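Local coordinates for manganese-dependent ADP-ribose/CDP-alcohol diphosphatase (Danio rerio, PDB 2NXF), which probably hydrolyses ADP-ribose, CDP-choline and related CDP-alcohols at a dinuclear metal centre of the calcineurin-like phosphoesterase fold, at residues F8-Y16 against I281-T289; V93-R104 against L146-R157. All blocks are in the same frame, centred on the assembly; numbering follows the deposited sequence.

Interaction 1 of 2, residues F8-Y16 against I281-T289. With ZN (zinc ion), chain B; PO4 (phosphate ion), chain F.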
loop_
_atom_site.group_PDB
_atom_site.type_symbol
_atom_site.label_atom_id
_atom_site.label_comp_id
_atom_site.label_asym_id
_atom_site.label_seq_id
_atom_site.Cartn_x
_atom_site.Cartn_y
_atom_site.Cartn_z
ATOM N N PHE A 8 13.804 -8.482 -1.755
ATOM C CA PHE A 8 13.085 -7.734 -0.709
ATOM C C PHE A 8 11.817 -8.451 -0.273
ATOM O O PHE A 8 11.200 -9.136 -1.075
ATOM C CB PHE A 8 12.796 -6.290 -1.122
ATOM C CG PHE A 8 11.903 -6.144 -2.337
ATOM C CD1 PHE A 8 10.561 -5.791 -2.203
ATOM C CD2 PHE A 8 12.433 -6.323 -3.621
ATOM C CE1 PHE A 8 9.753 -5.626 -3.330
ATOM C CE2 PHE A 8 11.637 -6.182 -4.754
ATOM C CZ PHE A 8 10.303 -5.837 -4.609
ATOM N N GLY A 9 11.459 -8.302 0.998
ATOM C CA GLY A 9 10.183 -8.855 1.497
ATOM C C GLY A 9 8.996 -7.949 1.184
ATOM O O GLY A 9 9.155 -6.742 1.057
ATOM N N LEU A 10 7.799 -8.533 1.075
ATOM C CA LEU A 10 6.545 -7.787 0.844
ATOM C C LEU A 10 5.444 -8.327 1.737
ATOM O O LEU A 10 5.289 -9.541 1.852
ATOM C CB LEU A 10 6.063 -8.000 -0.599
ATOM C CG LEU A 10 6.870 -7.329 -1.684
ATOM C CD1 LEU A 10 6.548 -7.961 -3.043
ATOM C CD2 LEU A 10 6.559 -5.827 -1.673
ATOM N N ILE A 11 4.650 -7.424 2.318
ATOM C CA ILE A 11 3.530 -7.867 3.164
ATOM C C ILE A 11 2.505 -6.729 3.186
ATOM O O ILE A 11 2.874 -5.567 3.009
ATOM C CB ILE A 11 4.008 -8.247 4.587
ATOM C CG1 ILE A 11 2.986 -9.157 5.302
ATOM C CG2 ILE A 11 4.406 -6.994 5.400
ATOM C CD1 ILE A 11 3.574 -9.886 6.552
ATOM N N ALA A 12 1.228 -7.077 3.351
ATOM C CA ALA A 12 0.164 -6.059 3.340
ATOM C C ALA A 12 -0.835 -6.293 4.462
ATOM O O ALA A 12 -1.161 -7.440 4.781
ATOM C CB ALA A 12 -0.573 -6.086 2.000
ATOM N N ASP A 13 -1.314 -5.190 5.030
ATOM C CA ASP A 13 -2.562 -5.193 5.841
ATOM C C ASP A 13 -2.449 -6.142 7.032
ATOM O O ASP A 13 -3.332 -6.991 7.258
ATOM C CB ASP A 13 -3.803 -5.499 4.971
ATOM C CG ASP A 13 -4.073 -4.389 3.945
ATOM O OD1 ASP A 13 -4.865 -3.503 4.241
ATOM O OD2 ASP A 13 -3.420 -4.368 2.887
ATOM N N VAL A 14 -1.356 -5.997 7.782
ATOM C CA VAL A 14 -1.182 -6.750 9.043
ATOM C C VAL A 14 -2.368 -6.421 9.981
ATOM O O VAL A 14 -3.044 -7.316 10.501
ATOM C CB VAL A 14 0.180 -6.425 9.707
ATOM C CG1 VAL A 14 0.304 -7.120 11.083
ATOM C CG2 VAL A 14 1.355 -6.828 8.793
ATOM N N GLN A 15 -2.625 -5.124 10.164
ATOM C CA GLN A 15 -3.797 -4.640 10.915
ATOM C C GLN A 15 -3.903 -5.246 12.311
ATOM O O GLN A 15 -4.983 -5.626 12.757
ATOM C CB GLN A 15 -5.106 -4.817 10.112
ATOM C CG GLN A 15 -5.489 -3.508 9.454
ATOM C CD GLN A 15 -6.513 -3.640 8.358
ATOM O OE1 GLN A 15 -6.163 -3.738 7.170
ATOM N NE2 GLN A 15 -7.781 -3.632 8.737
ATOM N N TYR A 16 -2.756 -5.327 12.977
ATOM C CA TYR A 16 -2.683 -5.896 14.330
ATOM C C TYR A 16 -3.539 -5.106 15.318
ATOM O O TYR A 16 -3.623 -3.885 15.228
ATOM C CB TYR A 16 -1.221 -5.915 14.826
ATOM C CG TYR A 16 -1.143 -6.299 16.274
ATOM C CD1 TYR A 16 -1.381 -7.618 16.671
ATOM C CD2 TYR A 16 -0.896 -5.343 17.261
ATOM C CE1 TYR A 16 -1.330 -7.983 18.013
ATOM C CE2 TYR A 16 -0.861 -5.696 18.601
ATOM C CZ TYR A 16 -1.082 -7.019 18.971
ATOM O OH TYR A 16 -1.065 -7.396 20.297
ATOM N N ILE A 281 -0.104 -5.749 -9.024
ATOM C CA ILE A 281 -0.194 -6.781 -8.000
ATOM C C ILE A 281 -0.873 -6.180 -6.776
ATOM O O ILE A 281 -0.430 -5.156 -6.245
ATOM C CB ILE A 281 1.205 -7.298 -7.577
ATOM C CG1 ILE A 281 2.000 -7.781 -8.799
ATOM C CG2 ILE A 281 1.089 -8.413 -6.514
ATOM C CD1 ILE A 281 3.502 -7.918 -8.521
ATOM N N THR A 282 -1.962 -6.806 -6.339
ATOM C CA THR A 282 -2.608 -6.414 -5.094
ATOM C C THR A 282 -2.424 -7.562 -4.111
ATOM O O THR A 282 -2.946 -8.642 -4.319
ATOM C CB THR A 282 -4.108 -6.101 -5.302
ATOM O OG1 THR A 282 -4.241 -5.113 -6.331
ATOM C CG2 THR A 282 -4.766 -5.572 -3.983
ATOM N N LEU A 283 -1.637 -7.318 -3.069
ATOM C CA LEU A 283 -1.294 -8.368 -2.125
ATOM C C LEU A 283 -2.452 -8.727 -1.217
ATOM O O LEU A 283 -3.128 -7.843 -0.669
ATOM C CB LEU A 283 -0.113 -7.922 -1.259
ATOM C CG LEU A 283 1.231 -7.794 -1.964
ATOM C CD1 LEU A 283 2.212 -7.111 -1.017
ATOM C CD2 LEU A 283 1.743 -9.189 -2.393
ATOM N N GLU A 284 -2.687 -10.034 -1.085
ATOM C CA GLU A 284 -3.647 -10.570 -0.112
ATOM C C GLU A 284 -3.305 -10.070 1.284
ATOM O O GLU A 284 -2.122 -9.948 1.624
ATOM C CB GLU A 284 -3.604 -12.105 -0.146
ATOM C CG GLU A 284 -4.228 -12.722 -1.426
ATOM C CD GLU A 284 -3.343 -12.682 -2.687
ATOM O OE1 GLU A 284 -2.161 -12.289 -2.648
ATOM O OE2 GLU A 284 -3.848 -13.064 -3.768
ATOM N N GLY A 285 -4.335 -9.794 2.094
ATOM C CA GLY A 285 -4.095 -9.122 3.379
ATOM C C GLY A 285 -3.913 -10.103 4.520
ATOM O O GLY A 285 -4.674 -11.075 4.670
ATOM N N VAL A 286 -2.910 -9.831 5.342
ATOM C CA VAL A 286 -2.621 -10.665 6.508
ATOM C C VAL A 286 -3.805 -10.727 7.464
ATOM O O VAL A 286 -4.128 -11.799 8.022
ATOM C CB VAL A 286 -1.375 -10.109 7.260
ATOM C CG1 VAL A 286 -1.258 -10.707 8.670
ATOM C CG2 VAL A 286 -0.099 -10.374 6.448
ATOM N N ILE A 287 -4.474 -9.591 7.644
ATOM C CA ILE A 287 -5.575 -9.544 8.625
ATOM C C ILE A 287 -6.696 -10.545 8.352
ATOM O O ILE A 287 -7.311 -11.041 9.284
ATOM C CB ILE A 287 -6.121 -8.116 8.801
ATOM C CG1 ILE A 287 -7.139 -8.028 9.952
ATOM C CG2 ILE A 287 -6.716 -7.571 7.491
ATOM C CD1 ILE A 287 -6.551 -8.371 11.329
ATOM N N GLU A 288 -6.966 -10.852 7.076
ATOM C CA GLU A 288 -8.058 -11.798 6.788
ATOM C C GLU A 288 -7.552 -13.221 6.555
ATOM O O GLU A 288 -8.298 -14.073 6.080
ATOM C CB GLU A 288 -8.923 -11.295 5.636
ATOM C CG GLU A 288 -9.773 -10.102 6.108
ATOM C CD GLU A 288 -10.618 -9.463 5.033
ATOM O OE1 GLU A 288 -10.736 -10.031 3.934
ATOM O OE2 GLU A 288 -11.176 -8.375 5.320
ATOM N N THR A 289 -6.287 -13.441 6.910
ATOM C CA THR A 289 -5.635 -14.760 6.789
ATOM C C THR A 289 -5.693 -15.541 8.133
ATOM O O THR A 289 -5.159 -15.050 9.132
ATOM C CB THR A 289 -4.202 -14.613 6.353
ATOM O OG1 THR A 289 -4.151 -13.788 5.179
ATOM C CG2 THR A 289 -3.583 -15.992 6.064
HETATM ZN ZN ZN B . -6.604 -3.184 5.310
HETATM P P PO4 F . -9.684 -1.928 5.408
HETATM O O1 PO4 F . -10.395 -2.712 4.328
HETATM O O2 PO4 F . -10.665 -1.598 6.516
HETATM O O3 PO4 F . -8.604 -2.748 6.090
HETATM O O4 PO4 F . -9.047 -0.693 4.845
HETATM O O HOH W 1 0.559 -9.753 2.615
HETATM O O HOH W 2 -4.459 -6.628 1.446
HETATM O O HOH W 3 -7.467 -2.311 3.552
#

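Interaction 2 of 2, residues V93-R104 against L146-R157. With ZN (zinc ion), chain C; PO4 (phosphate ion), chain F.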
loop_
_atom_site.group_PDB
_atom_site.type_symbol
_atom_site.label_atom_id
_atom_site.label_comp_id
_atom_site.label_asym_id
_atom_site.label_seq_id
_atom_site.Cartn_x
_atom_site.Cartn_y
_atom_site.Cartn_z
ATOM N N VAL A 93 4.398 2.053 3.813
ATOM C CA VAL A 93 3.356 2.749 3.066
ATOM C C VAL A 93 2.250 3.108 4.052
ATOM O O VAL A 93 1.899 2.285 4.896
ATOM C CB VAL A 93 2.826 1.812 1.930
ATOM C CG1 VAL A 93 1.629 2.441 1.212
ATOM C CG2 VAL A 93 3.928 1.509 0.944
ATOM N N TRP A 94 1.712 4.326 3.963
ATOM C CA TRP A 94 0.593 4.714 4.847
ATOM C C TRP A 94 -0.757 4.434 4.183
ATOM O O TRP A 94 -1.022 4.884 3.054
ATOM C CB TRP A 94 0.664 6.176 5.303
ATOM C CG TRP A 94 1.919 6.530 6.033
ATOM C CD1 TRP A 94 2.866 5.670 6.532
ATOM C CD2 TRP A 94 2.345 7.847 6.380
ATOM N NE1 TRP A 94 3.873 6.387 7.139
ATOM C CE2 TRP A 94 3.592 7.723 7.050
ATOM C CE3 TRP A 94 1.814 9.123 6.162
ATOM C CZ2 TRP A 94 4.311 8.837 7.515
ATOM C CZ3 TRP A 94 2.531 10.237 6.623
ATOM C CH2 TRP A 94 3.767 10.080 7.295
ATOM N N GLY A 95 -1.576 3.655 4.882
ATOM C CA GLY A 95 -2.940 3.365 4.427
ATOM C C GLY A 95 -4.013 3.954 5.334
ATOM O O GLY A 95 -3.731 4.708 6.287
ATOM N N ASN A 96 -5.268 3.630 5.039
ATOM C CA ASN A 96 -6.376 4.213 5.813
ATOM C C ASN A 96 -6.290 3.982 7.318
ATOM O O ASN A 96 -6.575 4.895 8.081
ATOM C CB ASN A 96 -7.774 3.886 5.247
ATOM C CG ASN A 96 -8.004 2.400 5.020
ATOM O OD1 ASN A 96 -7.171 1.718 4.425
ATOM N ND2 ASN A 96 -9.152 1.905 5.484
ATOM N N HIS A 97 -5.855 2.796 7.747
ATOM C CA HIS A 97 -5.789 2.512 9.191
ATOM C C HIS A 97 -4.707 3.294 9.917
ATOM O O HIS A 97 -4.848 3.617 11.101
ATOM C CB HIS A 97 -5.731 1.005 9.442
ATOM C CG HIS A 97 -7.055 0.352 9.221
ATOM N ND1 HIS A 97 -7.918 0.061 10.254
ATOM C CD2 HIS A 97 -7.704 0.013 8.081
ATOM C CE1 HIS A 97 -9.024 -0.471 9.763
ATOM N NE2 HIS A 97 -8.926 -0.501 8.448
ATOM N N GLU A 98 -3.619 3.618 9.217
ATOM C CA GLU A 98 -2.658 4.572 9.797
ATOM C C GLU A 98 -3.349 5.884 10.128
ATOM O O GLU A 98 -3.157 6.425 11.230
ATOM C CB GLU A 98 -1.481 4.833 8.851
ATOM C CG GLU A 98 -0.369 3.776 8.930
ATOM C CD GLU A 98 -0.737 2.445 8.273
ATOM O OE1 GLU A 98 -1.572 2.453 7.356
ATOM O OE2 GLU A 98 -0.152 1.416 8.670
ATOM N N PHE A 99 -4.134 6.406 9.181
ATOM C CA PHE A 99 -4.824 7.688 9.422
ATOM C C PHE A 99 -5.949 7.639 10.463
ATOM O O PHE A 99 -6.262 8.658 11.102
ATOM C CB PHE A 99 -5.294 8.315 8.106
ATOM C CG PHE A 99 -4.173 8.607 7.161
ATOM C CD1 PHE A 99 -3.277 9.657 7.410
ATOM C CD2 PHE A 99 -3.974 7.818 6.041
ATOM C CE1 PHE A 99 -2.212 9.913 6.507
ATOM C CE2 PHE A 99 -2.913 8.058 5.148
ATOM C CZ PHE A 99 -2.030 9.111 5.394
ATOM N N TYR A 100 -6.555 6.469 10.634
ATOM C CA TYR A 100 -7.551 6.296 11.690
ATOM C C TYR A 100 -6.872 6.430 13.052
ATOM O O TYR A 100 -7.469 6.951 13.990
ATOM C CB TYR A 100 -8.226 4.917 11.626
ATOM C CG TYR A 100 -9.011 4.628 10.362
ATOM C CD1 TYR A 100 -9.591 5.655 9.612
ATOM C CD2 TYR A 100 -9.199 3.312 9.936
ATOM C CE1 TYR A 100 -10.312 5.386 8.449
ATOM C CE2 TYR A 100 -9.910 3.019 8.776
ATOM C CZ TYR A 100 -10.455 4.057 8.027
ATOM O OH TYR A 100 -11.132 3.754 6.865
ATOM N N ASN A 101 -5.639 5.936 13.154
ATOM C CA ASN A 101 -4.901 5.975 14.425
ATOM C C ASN A 101 -4.148 7.265 14.700
ATOM O O ASN A 101 -4.055 7.675 15.850
ATOM C CB ASN A 101 -3.892 4.820 14.485
ATOM C CG ASN A 101 -4.549 3.489 14.806
ATOM O OD1 ASN A 101 -4.892 3.231 15.959
ATOM N ND2 ASN A 101 -4.764 2.658 13.782
ATOM N N PHE A 102 -3.557 7.856 13.658
ATOM C CA PHE A 102 -2.592 8.952 13.823
ATOM C C PHE A 102 -2.825 10.081 12.837
ATOM O O PHE A 102 -3.235 9.853 11.686
ATOM C CB PHE A 102 -1.151 8.441 13.610
ATOM C CG PHE A 102 -0.787 7.243 14.453
ATOM C CD1 PHE A 102 -0.691 7.351 15.838
ATOM C CD2 PHE A 102 -0.512 6.017 13.846
ATOM C CE1 PHE A 102 -0.351 6.225 16.632
ATOM C CE2 PHE A 102 -0.171 4.884 14.619
ATOM C CZ PHE A 102 -0.077 5.000 16.007
ATOM N N SER A 103 -2.508 11.296 13.275
ATOM C CA SER A 103 -2.462 12.460 12.382
ATOM C C SER A 103 -1.203 12.383 11.518
ATOM O O SER A 103 -0.300 11.588 11.811
ATOM C CB SER A 103 -2.428 13.738 13.217
ATOM O OG SER A 103 -1.187 13.828 13.916
ATOM N N ARG A 104 -1.124 13.195 10.459
ATOM C CA ARG A 104 0.111 13.240 9.645
ATOM C C ARG A 104 1.340 13.690 10.435
ATOM O O ARG A 104 2.394 13.070 10.306
ATOM C CB ARG A 104 -0.040 14.098 8.378
ATOM C CG ARG A 104 -0.491 13.325 7.187
ATOM C CD ARG A 104 -0.892 14.224 6.037
ATOM N NE ARG A 104 -1.618 13.423 5.057
ATOM C CZ ARG A 104 -1.049 12.695 4.098
ATOM N NH1 ARG A 104 -1.810 12.013 3.253
ATOM N NH2 ARG A 104 0.274 12.663 3.955
ATOM N N LEU A 146 7.359 5.121 -3.510
ATOM C CA LEU A 146 6.261 4.899 -2.574
ATOM C C LEU A 146 5.340 6.092 -2.695
ATOM O O LEU A 146 5.810 7.241 -2.590
ATOM C CB LEU A 146 6.762 4.817 -1.118
ATOM C CG LEU A 146 7.099 3.418 -0.580
ATOM C CD1 LEU A 146 8.399 2.950 -1.213
ATOM C CD2 LEU A 146 7.201 3.437 0.964
ATOM N N LEU A 147 4.055 5.811 -2.923
ATOM C CA LEU A 147 3.052 6.857 -3.117
ATOM C C LEU A 147 2.150 7.004 -1.906
ATOM O O LEU A 147 2.042 6.071 -1.076
ATOM C CB LEU A 147 2.183 6.527 -4.338
ATOM C CG LEU A 147 2.886 6.373 -5.696
ATOM C CD1 LEU A 147 1.846 6.089 -6.779
ATOM C CD2 LEU A 147 3.714 7.625 -6.004
ATOM N N ASP A 148 1.510 8.181 -1.830
ATOM C CA ASP A 148 0.617 8.576 -0.756
ATOM C C ASP A 148 -0.822 8.605 -1.330
ATOM O O ASP A 148 -1.273 9.616 -1.891
ATOM C CB ASP A 148 1.042 9.983 -0.277
ATOM C CG ASP A 148 0.230 10.499 0.913
ATOM O OD1 ASP A 148 -0.746 9.847 1.366
ATOM O OD2 ASP A 148 0.611 11.583 1.395
ATOM N N ALA A 149 -1.528 7.487 -1.175
ATOM C CA ALA A 149 -2.854 7.351 -1.772
ATOM C C ALA A 149 -3.949 8.099 -0.985
ATOM O O ALA A 149 -5.114 8.101 -1.416
ATOM C CB ALA A 149 -3.230 5.865 -1.901
ATOM N N TYR A 150 -3.572 8.711 0.141
ATOM C CA TYR A 150 -4.480 9.556 0.948
ATOM C C TYR A 150 -4.081 11.033 0.938
ATOM O O TYR A 150 -4.511 11.814 1.777
ATOM C CB TYR A 150 -4.639 9.002 2.381
ATOM C CG TYR A 150 -5.309 7.653 2.319
ATOM C CD1 TYR A 150 -6.704 7.534 2.406
ATOM C CD2 TYR A 150 -4.555 6.493 2.054
ATOM C CE1 TYR A 150 -7.326 6.299 2.296
ATOM C CE2 TYR A 150 -5.168 5.255 1.937
ATOM C CZ TYR A 150 -6.554 5.164 2.041
ATOM O OH TYR A 150 -7.197 3.946 1.934
ATOM N N ASP A 151 -3.269 11.389 -0.050
ATOM C CA ASP A 151 -2.893 12.773 -0.317
ATOM C C ASP A 151 -4.180 13.602 -0.474
ATOM O O ASP A 151 -4.374 14.625 0.196
ATOM C CB ASP A 151 -2.042 12.737 -1.594
ATOM C CG ASP A 151 -1.597 14.091 -2.076
ATOM O OD1 ASP A 151 -1.829 15.132 -1.424
ATOM O OD2 ASP A 151 -0.985 14.074 -3.168
ATOM N N LEU A 152 -5.061 13.146 -1.360
ATOM C CA LEU A 152 -6.425 13.662 -1.358
ATOM C C LEU A 152 -7.260 12.679 -0.555
ATOM O O LEU A 152 -7.419 11.539 -0.960
ATOM C CB LEU A 152 -6.953 13.788 -2.792
ATOM C CG LEU A 152 -6.165 14.718 -3.720
ATOM C CD1 LEU A 152 -6.887 14.767 -5.056
ATOM C CD2 LEU A 152 -6.019 16.117 -3.130
ATOM N N SER A 153 -7.754 13.106 0.600
ATOM C CA SER A 153 -8.624 12.267 1.421
ATOM C C SER A 153 -9.290 13.144 2.454
ATOM O O SER A 153 -8.858 14.280 2.694
ATOM C CB SER A 153 -7.817 11.171 2.130
ATOM O OG SER A 153 -6.935 11.715 3.116
ATOM N N VAL A 154 -10.361 12.633 3.053
ATOM C CA VAL A 154 -10.931 13.336 4.191
ATOM C C VAL A 154 -10.380 12.785 5.507
ATOM O O VAL A 154 -10.423 13.463 6.526
ATOM C CB VAL A 154 -12.476 13.345 4.180
ATOM C CG1 VAL A 154 -12.993 14.162 3.005
ATOM C CG2 VAL A 154 -13.032 11.924 4.151
ATOM N N ILE A 155 -9.847 11.560 5.469
ATOM C CA ILE A 155 -9.377 10.912 6.695
ATOM C C ILE A 155 -7.909 11.236 7.011
ATOM O O ILE A 155 -7.476 11.099 8.175
ATOM C CB ILE A 155 -9.586 9.379 6.672
ATOM C CG1 ILE A 155 -8.762 8.726 5.539
ATOM C CG2 ILE A 155 -11.071 9.026 6.621
ATOM C CD1 ILE A 155 -8.696 7.228 5.665
ATOM N N GLY A 156 -7.174 11.678 5.992
ATOM C CA GLY A 156 -5.742 11.980 6.124
ATOM C C GLY A 156 -5.352 13.440 5.940
ATOM O O GLY A 156 -4.173 13.759 5.723
ATOM N N ARG A 157 -6.338 14.327 6.003
ATOM C CA ARG A 157 -6.092 15.773 5.926
ATOM C C ARG A 157 -6.914 16.484 7.012
ATOM O O ARG A 157 -7.940 15.965 7.444
ATOM C CB ARG A 157 -6.469 16.286 4.532
ATOM C CG ARG A 157 -5.573 15.784 3.383
ATOM C CD ARG A 157 -4.128 16.293 3.534
ATOM N NE ARG A 157 -3.252 15.790 2.471
ATOM C CZ ARG A 157 -1.932 15.948 2.456
ATOM N NH1 ARG A 157 -1.310 16.555 3.478
ATOM N NH2 ARG A 157 -1.231 15.479 1.425
HETATM ZN ZN ZN C . -6.813 -0.271 3.734
HETATM P P PO4 F . -9.684 -1.928 5.408
HETATM O O1 PO4 F . -10.395 -2.712 4.328
HETATM O O2 PO4 F . -10.665 -1.598 6.516
HETATM O O3 PO4 F . -8.604 -2.748 6.090
HETATM O O4 PO4 F . -9.047 -0.693 4.845
HETATM O O HOH W 4 -0.326 5.015 -0.033
HETATM O O HOH W 5 2.588 6.039 1.748
HETATM O O HOH W 6 -1.101 7.301 2.004
HETATM O O HOH W 3 -7.467 -2.311 3.552
#

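Interaction 1 of 2, residues F8-Y16 against I281-T289
Ile-287 lies along the backbone of residues 13-15 and backs Gln-15: its CB is 3.7 Å from Gln-15 CB, CG2 rests against Asp-13 O, and CD1 reaches Gln-15 O. With CG1 anti to the backbone N (chi1 -173°) and chi2 turned to 63°, the ethyl arm runs along this loop. Val-286 instead meets the end of strand 6-11, its CG2 3.5 Å from Ile-11 CG1 where the two branched chains cross at a slant, its CG1 near Val-14 CA. Upstream of Val-286, Leu-283 sets CB against Ala-12 CB at 3.8 Å, while its CD1 comes to Leu-10 CB.

Two backbone bonds fix the register: Val-286 N to Ala-12 O, 3.0 Å and almost straight at 179°, and Ile-287 N to Asp-13 O, 2.9 Å but bent. Water 1 bridges Ala-12 N and Glu-284 O. The loop so braced presents Asp-13 OD1 and Gln-15 OE1 to one zinc, at 2.1 and 2.0 Å, which Asp-60 and His-267 also bind; Asp-13 OD2 is hydrogen-bonded to His-265 N and Gln-15 NE2 to Asp-63. An alanine in place of Ile-287 would probably open a gap behind Gln-15 CB and leave this metal ligand freer to shift.

The end of strand 6-11, hydrogen-bonded to strand 295-301, and the loop after it thus meet the loop after strand 279-282, with helix 35-49 packing on Ile-11 and Val-14.

Interaction 2 of 2, residues V93-R104 against L146-R157
Leu-146 opens the contact, its CD2 3.8 Å from Val-93 CG2. Water 5 then links Leu-147 O to Trp-94 N. Asp-148 turns its carboxylate to Arg-104, which grips it end-on: NH1 to OD1 on the syn lone pair, NH2 to OD2 at 2.8 Å, with the two planes 38° apart. Asp-148 OD1 also accepts from Tyr-150 N, an Asx turn. Tyr-150 brings CB to 3.4 Å from Phe-99 CE2, the two rings oblique, and lays a ring face under Asn-96 CA; its OH is bonded to Phe-197 O.

Helix 96-101 begins within the Gly-Asn-His-Glu sequence characteristic of metallophosphoesterases, Gly-95 at its N-cap. Asn-96 OD1 binds zinc at 2.1 Å, beside Asp-60, His-228 and His-265, while its ND2 and His-97 NE2 both donate to the phosphate.

Farther along, Ile-155 CD1 touches both Asn-96 CB, at 3.5 Å, and Tyr-100 CE1. Gly-156 puts its CA 3.6 Å from Phe-99 CD1 and offers its carbonyl, in plane, to Arg-104 NE at 2.7 Å. Arg-157 stacks its guanidinium flat on that of Arg-104, planes 11° apart, its charge answered by Asp-151 and Asp-130; Phe-99 CE1 lies over the opposite face of Arg-104.

In the fold
Interaction 2 is nested along the chain inside the long loop closed by interaction 1, and their centres lie about 17 Å apart. Strands 6-11 and 89-92, which lead into residues 8-16 and 93-104, belong to one mixed sheet with 54-57 between them; strands 142-146 and 279-282, which lead into the partner segments, belong to the other. Each contact therefore joins the two sheets, chiefly through the segments that follow their strands. They meet at the dinuclear centre, where Gln-15 NE2 lies 3.3 Å from His-97 NE2. Interaction 1 supplies ligands to one zinc and interaction 2 to the other, while Asp-60, water 3 and the phosphate, probably from crystallisation, are shared by both metals.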